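Local coordinates for DUF115 domain-containing protein (Magnetospirillum magneticum AMB-1, PDB 5MU5), which probably transfers a sugar onto flagellin as a Maf-family glycosyltransferase and is involved in the formation of bacterial flagella, at residues Ala328-Arg331 and Ala332-Val336. Sequence-based numbering, arbitrary orientation.
Sequences APYR and ALAAV
Y330 and A334, one alpha-helical turn apart, meet on helix 327-340, the crossover helix of a beta-alpha-beta unit between parallel strands 319-322 and 346-350. The unit belongs to the MptE-like region and illustrates how an amphipathic helix divides its work between core and solvent. Four successive i to i+4 backbone bonds hold the turn, from A332 N to A328 O through to A335 N to R331 O; the shortest, A334 N to Y330 O, measures 2.8 Å. On the packed side L333 is buried, its side chain against Q320 and L322 of the neighbouring strand, while V336 lies against helix 307-312. Between core and solvent lies a partly exposed flank. With CG anti to the backbone N (chi1 160°), the Y330 ring lies beside the next turn, and A334 CB sits over one face, offset toward the rim; R356 and L360 from a loop also touch it. A328, R331 and A335 are exposed, yet R331 CG, anti to its carbonyl carbon (chi1 -77°), sends the chain back toward the helix start, and NH1 salt-bridges E654 OE1 of helix 653-661 in the helical bundle. Across the turn, side-chain contact is slight: Y330 CZ lies 4.2 Å from A334 CB.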
loop_
_atom_site.group_PDB
_atom_site.type_symbol
_atom_site.label_atom_id
_atom_site.label_comp_id
_atom_site.label_asym_id
_atom_site.label_seq_id
_atom_site.Cartn_x
_atom_site.Cartn_y
_atom_site.Cartn_z
ATOM N N ALA A 328 15.900 17.315 6.459
ATOM C CA ALA A 328 17.028 17.008 5.567
ATOM C C ALA A 328 16.801 17.484 4.112
ATOM O O ALA A 328 17.661 18.175 3.565
ATOM C CB ALA A 328 17.414 15.523 5.632
ATOM N N PRO A 329 15.657 17.106 3.480
ATOM C CA PRO A 329 15.339 17.680 2.174
ATOM C C PRO A 329 15.337 19.215 2.191
ATOM O O PRO A 329 15.826 19.851 1.243
ATOM C CB PRO A 329 13.943 17.158 1.884
ATOM C CG PRO A 329 13.821 15.913 2.682
ATOM C CD PRO A 329 14.621 16.154 3.926
ATOM N N TYR A 330 14.813 19.813 3.256
ATOM C CA TYR A 330 14.858 21.260 3.361
ATOM C C TYR A 330 16.301 21.781 3.398
ATOM O O TYR A 330 16.630 22.750 2.696
ATOM C CB TYR A 330 14.088 21.764 4.593
ATOM C CG TYR A 330 14.494 23.160 5.011
ATOM C CD1 TYR A 330 14.086 24.272 4.273
ATOM C CD2 TYR A 330 15.293 23.372 6.129
ATOM C CE1 TYR A 330 14.454 25.557 4.646
ATOM C CE2 TYR A 330 15.685 24.659 6.503
ATOM C CZ TYR A 330 15.257 25.743 5.754
ATOM O OH TYR A 330 15.609 27.024 6.104
ATOM N N ARG A 331 17.146 21.167 4.228
ATOM C CA ARG A 331 18.513 21.661 4.380
ATOM C C ARG A 331 19.263 21.551 3.059
ATOM O O ARG A 331 20.045 22.421 2.738
ATOM C CB ARG A 331 19.275 20.998 5.539
ATOM C CG ARG A 331 18.886 21.526 6.920
ATOM C CD ARG A 331 19.744 20.905 8.022
ATOM N NE ARG A 331 19.529 19.455 8.150
ATOM C CZ ARG A 331 18.738 18.859 9.051
ATOM N NH1 ARG A 331 18.059 19.566 9.962
ATOM N NH2 ARG A 331 18.619 17.532 9.045
ATOM N N ALA A 332 18.996 20.509 2.286
ATOM C CA ALA A 332 19.617 20.361 0.956
ATOM C C ALA A 332 19.178 21.508 0.021
ATOM O O ALA A 332 20.005 22.169 -0.600
ATOM C CB ALA A 332 19.279 18.998 0.356
ATOM N N LEU A 333 17.877 21.759 -0.039
ATOM C CA LEU A 333 17.359 22.868 -0.825
ATOM C C LEU A 333 17.916 24.198 -0.388
ATOM O O LEU A 333 18.256 25.022 -1.227
ATOM C CB LEU A 333 15.842 22.952 -0.736
ATOM C CG LEU A 333 15.051 22.265 -1.829
ATOM C CD1 LEU A 333 13.575 22.527 -1.547
ATOM C CD2 LEU A 333 15.441 22.794 -3.203
ATOM N N ALA A 334 17.972 24.421 0.920
ATOM C CA ALA A 334 18.492 25.683 1.456
ATOM C C ALA A 334 19.941 25.938 1.047
ATOM O O ALA A 334 20.304 27.063 0.740
ATOM C CB ALA A 334 18.369 25.714 2.980
ATOM N N ALA A 335 20.771 24.893 1.068
ATOM C CA ALA A 335 22.187 24.997 0.648
ATOM C C ALA A 335 22.309 25.447 -0.819
ATOM O O ALA A 335 23.174 26.243 -1.170
ATOM C CB ALA A 335 22.898 23.657 0.855
ATOM N N VAL A 336 21.425 24.939 -1.671
ATOM C CA VAL A 336 21.410 25.333 -3.082
ATOM C C VAL A 336 20.967 26.796 -3.227
ATOM O O VAL A 336 21.543 27.533 -4.012
ATOM C CB VAL A 336 20.496 24.425 -3.919
ATOM C CG1 VAL A 336 20.487 24.886 -5.358
ATOM C CG2 VAL A 336 20.935 22.965 -3.831
#